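Local coordinates for purine nucleoside phosphorylase (Schistosoma mansoni, PDB 6B7I), which probably catalyses the reversible phosphorolysis of purine nucleosides such as inosine and guanosine to the free base and ribose 1-phosphate, at residues V112-N117 with E279-L284. Sequence-based numbering, arbitrary orientation.
Sequences VLLITN and EIITRL. With CXJ ((2S)-(3,5-difluorophenyl)(hydroxy)acetic acid), chain I.
The last turn of the C-terminal helix 259-283 and the residue after it lie against one face of the central mixed sheet, where Leu114 of strand 112-121 meets Ile281 and Leu284. The two segments meet through aliphatic side chains, with no hydrogen bond between them. Leu114 carries much of the contact: with CG anti to its carbonyl carbon (chi1 -48°), it brings CD1 to 3.6 Å from CG1 of Ile281, the two side chains crossing at a slant. CD1 of Leu114 also lies 4.3 Å from CG2 of Ile280. Leu284, the first residue to leave helical geometry, points back to the strand and meets Leu114 tip to tip, its CD2 4.2 Å from Leu114 CD1. The same CD2 is 4.1 Å from CG1 of Val112, whose side chain runs past that of Leu284 in the opposite direction. As in any beta strand, alternate side chains point to opposite faces, and in this alpha/beta core of the phosphorylase superfamily Val112 and Leu114 face the helix. Backbone bonds of Val112 and Leu114 to Gly30, of Leu114 to Ile32 just past strand 29-31, and of Leu113 to Lys236 and Leu238 of the parallel strand 236-246 hold the strand within the sheet. Leu238 also packs on Leu114 and Ile280.

Away from this apolar seam, Arg283 binds the carboxylate of the difluoromandelate ligand with two nearly straight bonds, NE to O1 at 3.1 Å and NH2 to O2 at 2.8 Å. Its third nitrogen, NH1, makes a salt bridge 3.1 Å long to OE2 of Glu279 one turn earlier, almost exactly in the guanidinium plane, and another to Glu182. Together these bonds probably fix the rotation of the guanidinium; Lys178 gives the ligand a further hydrogen bond.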
loop_
_atom_site.group_PDB
_atom_site.type_symbol
_atom_site.label_atom_id
_atom_site.label_comp_id
_atom_site.label_asym_id
_atom_site.label_seq_id
_atom_site.Cartn_x
_atom_site.Cartn_y
_atom_site.Cartn_z
ATOM N N VAL A 112 -6.418 28.770 6.933
ATOM C CA VAL A 112 -5.011 28.469 6.664
ATOM C C VAL A 112 -4.512 27.484 7.719
ATOM O O VAL A 112 -4.732 27.693 8.920
ATOM C CB VAL A 112 -4.150 29.755 6.695
ATOM C CG1 VAL A 112 -2.666 29.422 6.556
ATOM C CG2 VAL A 112 -4.589 30.762 5.636
ATOM N N LEU A 113 -3.801 26.435 7.288
ATOM C CA LEU A 113 -3.221 25.431 8.184
ATOM C C LEU A 113 -1.700 25.430 7.995
ATOM O O LEU A 113 -1.223 25.271 6.866
ATOM C CB LEU A 113 -3.825 24.036 7.897
ATOM C CG LEU A 113 -3.258 22.816 8.635
ATOM C CD1 LEU A 113 -3.440 22.918 10.158
ATOM C CD2 LEU A 113 -3.895 21.509 8.125
ATOM N N LEU A 114 -0.944 25.634 9.090
ATOM C CA LEU A 114 0.525 25.605 9.095
ATOM C C LEU A 114 1.002 24.320 9.777
ATOM O O LEU A 114 0.544 23.991 10.879
ATOM C CB LEU A 114 1.103 26.836 9.817
ATOM C CG LEU A 114 0.543 28.213 9.428
ATOM C CD1 LEU A 114 1.164 29.348 10.306
ATOM C CD2 LEU A 114 0.774 28.525 7.950
ATOM N N ILE A 115 1.909 23.583 9.122
ATOM C CA ILE A 115 2.356 22.264 9.589
ATOM C C ILE A 115 3.885 22.179 9.594
ATOM O O ILE A 115 4.532 22.572 8.619
ATOM C CB ILE A 115 1.784 21.145 8.689
ATOM C CG1 ILE A 115 0.274 21.223 8.575
ATOM C CG2 ILE A 115 2.137 19.772 9.238
ATOM C CD1 ILE A 115 -0.308 20.280 7.464
ATOM N N THR A 116 4.466 21.620 10.674
ATOM C CA THR A 116 5.882 21.230 10.672
ATOM C C THR A 116 6.058 19.733 10.973
ATOM O O THR A 116 5.219 19.096 11.631
ATOM C CB THR A 116 6.699 22.063 11.673
ATOM O OG1 THR A 116 6.229 21.829 13.006
ATOM C CG2 THR A 116 6.620 23.574 11.361
ATOM N N ASN A 117 7.172 19.162 10.487
ATOM C CA ASN A 117 7.522 17.777 10.762
ATOM C C ASN A 117 9.042 17.614 10.767
ATOM O O ASN A 117 9.779 18.513 10.354
ATOM C CB ASN A 117 6.865 16.825 9.725
ATOM C CG ASN A 117 7.356 17.061 8.306
ATOM O OD1 ASN A 117 8.524 16.916 8.020
ATOM N ND2 ASN A 117 6.435 17.424 7.389
ATOM N N GLU A 279 6.275 35.016 13.113
ATOM C CA GLU A 279 6.230 36.106 12.137
ATOM C C GLU A 279 5.381 35.745 10.917
ATOM O O GLU A 279 4.691 36.614 10.365
ATOM C CB GLU A 279 7.653 36.466 11.724
ATOM C CG GLU A 279 7.793 37.628 10.757
ATOM C CD GLU A 279 7.444 38.985 11.350
ATOM O OE1 GLU A 279 7.117 39.066 12.551
ATOM O OE2 GLU A 279 7.508 39.987 10.601
ATOM N N ILE A 280 5.443 34.491 10.457
ATOM C CA ILE A 280 4.554 34.030 9.384
ATOM C C ILE A 280 3.093 34.254 9.777
ATOM O O ILE A 280 2.294 34.788 8.994
ATOM C CB ILE A 280 4.818 32.543 9.066
ATOM C CG1 ILE A 280 6.218 32.358 8.438
ATOM C CG2 ILE A 280 3.709 31.968 8.127
ATOM C CD1 ILE A 280 6.700 30.871 8.297
ATOM N N ILE A 281 2.725 33.828 10.995
ATOM C CA ILE A 281 1.359 34.006 11.497
ATOM C C ILE A 281 0.975 35.483 11.491
ATOM O O ILE A 281 -0.119 35.860 11.045
ATOM C CB ILE A 281 1.230 33.399 12.911
ATOM C CG1 ILE A 281 1.265 31.859 12.833
ATOM C CG2 ILE A 281 -0.061 33.863 13.596
ATOM C CD1 ILE A 281 1.392 31.147 14.197
ATOM N N THR A 282 1.855 36.334 12.018
ATOM C CA THR A 282 1.564 37.768 12.093
ATOM C C THR A 282 1.262 38.351 10.714
ATOM O O THR A 282 0.373 39.202 10.573
ATOM C CB THR A 282 2.737 38.506 12.744
ATOM O OG1 THR A 282 3.001 37.968 14.043
ATOM C CG2 THR A 282 2.410 39.984 12.905
ATOM N N ARG A 283 1.972 37.885 9.680
ATOM C CA ARG A 283 1.960 38.520 8.370
ATOM C C ARG A 283 1.130 37.839 7.290
ATOM O O ARG A 283 0.981 38.419 6.208
ATOM C CB ARG A 283 3.398 38.649 7.857
ATOM C CG ARG A 283 3.926 40.047 8.200
ATOM C CD ARG A 283 5.397 40.171 8.155
ATOM N NE ARG A 283 5.912 40.242 6.803
ATOM C CZ ARG A 283 7.209 40.217 6.529
ATOM N NH1 ARG A 283 8.084 40.159 7.525
ATOM N NH2 ARG A 283 7.633 40.273 5.273
ATOM N N LEU A 284 0.599 36.645 7.507
ATOM C CA LEU A 284 0.035 35.979 6.343
ATOM C C LEU A 284 -1.337 36.564 6.004
ATOM O O LEU A 284 -1.988 37.188 6.846
ATOM C CB LEU A 284 -0.050 34.462 6.569
ATOM C CG LEU A 284 -0.849 33.937 7.761
ATOM C CD1 LEU A 284 -2.357 33.966 7.500
ATOM C CD2 LEU A 284 -0.425 32.521 8.143
HETATM C C7 CXJ I . 4.966 38.706 0.585
HETATM C C4 CXJ I . 2.692 37.139 1.118
HETATM C C5 CXJ I . 3.673 36.603 0.427
HETATM C C6 CXJ I . 4.886 37.472 0.164
HETATM C C3 CXJ I . 2.727 38.574 1.634
HETATM C C2 CXJ I . 3.804 39.310 1.377
HETATM C C1 CXJ I . 4.703 40.708 3.171
HETATM F F1 CXJ I . 5.943 36.969 -0.535
HETATM F F CXJ I . 1.578 36.401 1.393
HETATM C C CXJ I . 3.916 40.744 1.870
HETATM O O CXJ I . 4.611 41.516 0.933
HETATM O O1 CXJ I . 4.084 40.549 4.257
HETATM O O2 CXJ I . 5.957 40.832 3.134
#